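Local atomic coordinates of trypsin-resistant surface T6 protein (Streptococcus pyogenes serotype M6, PDB entry 4P0D), a protein that probably forms the shaft of the streptococcal pilus as its backbone subunit, a cell-wall-attached surface protein of three Ig-like domains and the T6 serotype antigen. Residues A[145-150]-A[308-313]; A[390-395]-A[469-474]. The protein carries 1 engineered substitution. All blocks are in the same frame, centred on the assembly; numbering follows the deposited sequence.

Contact 1. Residues A[145-150]-A[308-313]; sequences SSLPSI and TSKEDS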
loop_
_atom_site.group_PDB
_atom_site.type_symbol
_atom_site.label_atom_id
_atom_site.label_comp_id
_atom_site.label_asym_id
_atom_site.label_seq_id
_atom_site.Cartn_x
_atom_site.Cartn_y
_atom_site.Cartn_z
ATOM N N SER A 145 -3.361 21.052 -12.585
ATOM C CA SER A 145 -3.583 19.723 -12.074
ATOM C C SER A 145 -2.588 19.396 -10.945
ATOM O O SER A 145 -1.562 20.073 -10.798
ATOM C CB SER A 145 -3.440 18.717 -13.228
ATOM O OG SER A 145 -2.115 18.738 -13.733
ATOM N N SER A 146 -2.910 18.364 -10.169
ATOM C CA SER A 146 -2.012 17.821 -9.154
ATOM C C SER A 146 -1.902 16.307 -9.322
ATOM O O SER A 146 -2.802 15.649 -9.847
ATOM C CB SER A 146 -2.514 18.212 -7.749
ATOM O OG SER A 146 -3.823 17.710 -7.504
ATOM N N LEU A 147 -0.768 15.748 -8.911
ATOM C CA LEU A 147 -0.516 14.319 -9.074
ATOM C C LEU A 147 -0.229 13.758 -7.688
ATOM O O LEU A 147 0.848 13.966 -7.156
ATOM C CB LEU A 147 0.672 14.064 -10.025
ATOM C CG LEU A 147 1.143 12.615 -10.231
ATOM C CD1 LEU A 147 0.039 11.761 -10.818
ATOM C CD2 LEU A 147 2.381 12.560 -11.116
ATOM N N PRO A 148 -1.212 13.079 -7.087
ATOM C CA PRO A 148 -0.944 12.466 -5.797
ATOM C C PRO A 148 0.036 11.300 -5.885
ATOM O O PRO A 148 0.337 10.801 -6.983
ATOM C CB PRO A 148 -2.317 11.974 -5.365
ATOM C CG PRO A 148 -3.278 12.877 -6.073
ATOM C CD PRO A 148 -2.650 13.038 -7.415
ATOM N N SER A 149 0.535 10.873 -4.736
ATOM C CA SER A 149 1.396 9.692 -4.678
ATOM C C SER A 149 1.294 9.080 -3.305
ATOM O O SER A 149 0.845 9.724 -2.368
ATOM C CB SER A 149 2.857 10.044 -4.937
ATOM O OG SER A 149 3.341 10.891 -3.918
ATOM N N ILE A 150 1.711 7.826 -3.211
ATOM C CA ILE A 150 1.830 7.145 -1.934
ATOM C C ILE A 150 3.103 6.322 -1.983
ATOM O O ILE A 150 3.363 5.673 -2.991
ATOM C CB ILE A 150 0.613 6.254 -1.646
ATOM C CG1 ILE A 150 0.723 5.624 -0.260
ATOM C CG2 ILE A 150 0.449 5.158 -2.693
ATOM C CD1 ILE A 150 -0.483 4.779 0.091
ATOM N N THR A 308 -10.173 7.513 -8.047
ATOM C CA THR A 308 -9.075 6.671 -8.480
ATOM C C THR A 308 -8.068 6.492 -7.336
ATOM O O THR A 308 -8.348 6.888 -6.206
ATOM C CB THR A 308 -8.417 7.212 -9.769
ATOM O OG1 THR A 308 -7.569 6.209 -10.319
ATOM C CG2 THR A 308 -7.618 8.495 -9.525
ATOM N N SER A 309 -6.929 5.858 -7.609
ATOM C CA SER A 309 -5.951 5.637 -6.555
ATOM C C SER A 309 -4.528 5.546 -7.033
ATOM O O SER A 309 -4.270 5.310 -8.210
ATOM C CB SER A 309 -6.281 4.374 -5.795
ATOM O OG SER A 309 -6.028 3.234 -6.581
ATOM N N LYS A 310 -3.609 5.769 -6.098
ATOM C CA LYS A 310 -2.226 5.362 -6.232
ATOM C C LYS A 310 -1.994 4.234 -5.245
ATOM O O LYS A 310 -2.764 4.039 -4.291
ATOM C CB LYS A 310 -1.285 6.526 -5.914
ATOM C CG LYS A 310 -1.304 7.655 -6.924
ATOM C CD LYS A 310 -0.675 7.241 -8.248
ATOM C CE LYS A 310 -0.888 8.293 -9.332
ATOM N NZ LYS A 310 -0.434 7.754 -10.639
ATOM N N GLU A 311 -0.928 3.484 -5.446
ATOM C CA GLU A 311 -0.649 2.394 -4.528
ATOM C C GLU A 311 0.822 2.096 -4.425
ATOM O O GLU A 311 1.621 2.572 -5.218
ATOM C CB GLU A 311 -1.430 1.137 -4.933
ATOM C CG GLU A 311 -1.234 0.672 -6.351
ATOM C CD GLU A 311 -2.015 -0.612 -6.618
ATOM O OE1 GLU A 311 -1.389 -1.691 -6.641
ATOM O OE2 GLU A 311 -3.246 -0.553 -6.759
ATOM N N ASP A 312 1.167 1.349 -3.381
ATOM C CA ASP A 312 2.524 0.902 -3.158
ATOM C C ASP A 312 2.485 -0.356 -2.288
ATOM O O ASP A 312 1.556 -0.565 -1.501
ATOM C CB ASP A 312 3.372 2.004 -2.514
ATOM C CG ASP A 312 4.885 1.834 -2.782
ATOM O OD1 ASP A 312 5.301 0.951 -3.577
ATOM O OD2 ASP A 312 5.670 2.601 -2.201
ATOM N N SER A 313 3.514 -1.179 -2.463
ATOM C CA SER A 313 3.622 -2.467 -1.816
ATOM C C SER A 313 5.083 -2.756 -1.513
ATOM O O SER A 313 5.982 -2.373 -2.281
ATOM C CB SER A 313 3.048 -3.534 -2.742
ATOM O OG SER A 313 3.020 -4.801 -2.112
HETATM O O HOH W 1 4.267 4.045 -5.427
#
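Lys310 lays its aliphatic chain beside the carbonyl of Pro148, its CG 3.5 Å from Pro148 O. A bend at chi2 (-70°) keeps the chain close, so that CE also nears that oxygen and CD1 of Leu147 packs 3.9 Å from CE of Lys310, the two side chains crossing at about a right angle. Further along, the CG2 branch of Ile150 presses on the opposing main chain, 3.5 Å from CA of Glu311. No direct hydrogen bond joins the segments. Instead, one water donates to both Ile150 O, at 3.1 Å, and Glu311 O, at 3.0 Å. Outside partners hold the polar ends: Lys310 NZ bonds to the carbonyl O of Asp105, Asp312 OD2 takes the N-H of Lys152, and Ser149 OG bonds to Glu179. Strand 307-316 pairs with 276-285, whereas strand 139-155 runs from pairing with 108-116 to pairing with 171-179, linking the first two Ig-like domains. The water thus spans two similarly directed strand edges that have no direct backbone bond here, and the methylenes of Lys310 lie on the crossing strand while its ammonium reaches the first domain at Asp105 O.

Contact 2. Residues A[390-395]-A[469-474]; sequences ITANWV and GTVLLE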
loop_
_atom_site.group_PDB
_atom_site.type_symbol
_atom_site.label_atom_id
_atom_site.label_comp_id
_atom_site.label_asym_id
_atom_site.label_seq_id
_atom_site.Cartn_x
_atom_site.Cartn_y
_atom_site.Cartn_z
ATOM N N ILE A 390 25.567 -22.999 8.189
ATOM C CA ILE A 390 24.883 -22.853 6.925
ATOM C C ILE A 390 24.483 -21.391 6.765
ATOM O O ILE A 390 24.073 -20.729 7.736
ATOM C CB ILE A 390 23.658 -23.787 6.845
ATOM C CG1 ILE A 390 23.158 -23.897 5.396
ATOM C CG2 ILE A 390 22.575 -23.347 7.821
ATOM C CD1 ILE A 390 22.050 -24.918 5.221
ATOM N N THR A 391 24.660 -20.887 5.549
ATOM C CA THR A 391 24.334 -19.518 5.202
ATOM C C THR A 391 23.037 -19.563 4.412
ATOM O O THR A 391 22.915 -20.328 3.449
ATOM C CB THR A 391 25.462 -18.878 4.374
ATOM O OG1 THR A 391 26.654 -18.823 5.164
ATOM C CG2 THR A 391 25.109 -17.471 3.937
ATOM N N ALA A 392 22.059 -18.759 4.839
ATOM C CA ALA A 392 20.768 -18.685 4.166
ATOM C C ALA A 392 20.604 -17.337 3.469
ATOM O O ALA A 392 20.781 -16.290 4.091
ATOM C CB ALA A 392 19.637 -18.898 5.160
ATOM N N ASN A 393 20.267 -17.379 2.185
ATOM C CA ASN A 393 19.906 -16.185 1.415
ATOM C C ASN A 393 19.237 -16.549 0.083
ATOM O O ASN A 393 19.052 -17.722 -0.243
ATOM C CB ASN A 393 21.140 -15.297 1.184
ATOM C CG ASN A 393 22.284 -16.050 0.539
ATOM O OD1 ASN A 393 22.096 -16.735 -0.464
ATOM N ND2 ASN A 393 23.466 -15.931 1.107
ATOM N N TRP A 394 18.861 -15.539 -0.689
ATOM C CA TRP A 394 18.186 -15.763 -1.956
ATOM C C TRP A 394 19.012 -16.711 -2.825
ATOM O O TRP A 394 18.464 -17.649 -3.396
ATOM C CB TRP A 394 17.958 -14.429 -2.670
ATOM C CG TRP A 394 17.076 -14.530 -3.831
ATOM C CD1 TRP A 394 17.460 -14.609 -5.138
ATOM C CD2 TRP A 394 15.646 -14.556 -3.827
ATOM N NE1 TRP A 394 16.365 -14.694 -5.947
ATOM C CE2 TRP A 394 15.233 -14.654 -5.177
ATOM C CE3 TRP A 394 14.672 -14.505 -2.822
ATOM C CZ2 TRP A 394 13.888 -14.712 -5.549
ATOM C CZ3 TRP A 394 13.325 -14.566 -3.190
ATOM C CH2 TRP A 394 12.949 -14.667 -4.549
ATOM N N VAL A 395 20.324 -16.482 -2.863
ATOM C CA VAL A 395 21.258 -17.284 -3.667
ATOM C C VAL A 395 21.385 -18.728 -3.181
ATOM O O VAL A 395 21.384 -19.625 -4.000
ATOM C CB VAL A 395 22.652 -16.616 -3.763
ATOM C CG1 VAL A 395 23.684 -17.560 -4.397
ATOM C CG2 VAL A 395 22.557 -15.337 -4.591
ATOM N N GLY A 469 13.126 -21.102 -1.866
ATOM C CA GLY A 469 12.737 -20.915 -0.465
ATOM C C GLY A 469 13.504 -21.740 0.552
ATOM O O GLY A 469 13.680 -21.320 1.693
ATOM N N THR A 470 13.988 -22.912 0.152
ATOM C CA THR A 470 14.691 -23.784 1.086
ATOM C C THR A 470 16.197 -23.807 0.841
ATOM O O THR A 470 16.671 -23.923 -0.302
ATOM C CB THR A 470 14.108 -25.209 1.060
ATOM O OG1 THR A 470 12.714 -25.147 1.339
ATOM C CG2 THR A 470 14.794 -26.111 2.113
ATOM N N VAL A 471 16.947 -23.664 1.934
ATOM C CA VAL A 471 18.389 -23.757 1.919
ATOM C C VAL A 471 18.740 -25.123 2.510
ATOM O O VAL A 471 18.654 -25.313 3.719
ATOM C CB VAL A 471 19.029 -22.637 2.752
ATOM C CG1 VAL A 471 20.537 -22.720 2.674
ATOM C CG2 VAL A 471 18.564 -21.265 2.266
ATOM N N LEU A 472 19.122 -26.068 1.655
ATOM C CA LEU A 472 19.477 -27.438 2.090
ATOM C C LEU A 472 20.976 -27.598 2.315
ATOM O O LEU A 472 21.785 -27.292 1.426
ATOM C CB LEU A 472 19.015 -28.450 1.042
ATOM C CG LEU A 472 19.313 -29.941 1.300
ATOM C CD1 LEU A 472 18.570 -30.454 2.520
ATOM C CD2 LEU A 472 18.951 -30.763 0.075
ATOM N N LEU A 473 21.364 -28.071 3.495
ATOM C CA LEU A 473 22.791 -28.210 3.813
ATOM C C LEU A 473 23.524 -29.031 2.731
ATOM O O LEU A 473 23.037 -30.080 2.346
ATOM C CB LEU A 473 22.956 -28.901 5.163
ATOM C CG LEU A 473 24.369 -28.952 5.738
ATOM C CD1 LEU A 473 24.856 -27.576 6.161
ATOM C CD2 LEU A 473 24.399 -29.887 6.935
ATOM N N GLU A 474 24.688 -28.557 2.282
ATOM C CA GLU A 474 25.418 -29.171 1.147
ATOM C C GLU A 474 25.789 -30.630 1.407
ATOM O O GLU A 474 25.580 -31.498 0.555
ATOM C CB GLU A 474 26.685 -28.378 0.829
#
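An apolar contact between two edge strands of neighbouring sheets closes one side of the C-terminal domain: strands 390-392 and 470-472 face each other nearly antiparallel, their axes at 163°, with no hydrogen bond between them. Val471 supplies both branches. Its CG1, anti to the backbone N (chi1 -178°), reaches 3.5 Å from the carbonyl O of Thr391 and also meets CD1 of Ile390 at 3.7 Å; CG2 of Val471 turns to Ala392, 3.9 Å from CB. Ile390 and Val471 slide past one another in opposite directions, and the extended Ile390 chain, with chi1 -165°, carries CD1 beyond the valine to within 3.7 Å of CA of Leu473. CD1 of Leu473 lies 4.0 Å from CD1 of Ile390. Side chains meeting across the edge strands of two sheets are consistent with the Ig-like, prealbumin-type sandwich of this domain. Strand 388-392 is the outermost strand of a four-stranded antiparallel sheet next to 368-376, and 470-479 is the outermost of a three-stranded sheet, parallel to 320-327. Ile321 and Phe323 of that inner strand touch Ile390 and Leu473 respectively, continuing the apolar contact onto strand 320-327. Beyond Ala392 the chain turns away, Asn393 OD1 accepting the N-H of Thr396, and Trp394 leaves toward the junction with the middle domain, where it makes a cation-pi contact with Lys163 and an edge-to-face stack with Tyr317.

Overall arrangement
Contacts 1 and 2 follow one another along the chain, with centres 38 Å apart and nearest atoms about 14 Å apart, so neither touches the other. Contact 1 has its centre about 10 Å from the centre of the elongated molecule, where the first domain passes into the second; the centre of contact 2 lies about 30 Å from that point, in the third. The calcium ion, bound by Ser82 and Thr85, belongs to neither. The chain leaving 308-313 continues through strand 307-316 into strand 320-327, which pairs in parallel with strand 470-479, on which 469-474 lies, and thus leads from one contact to the other.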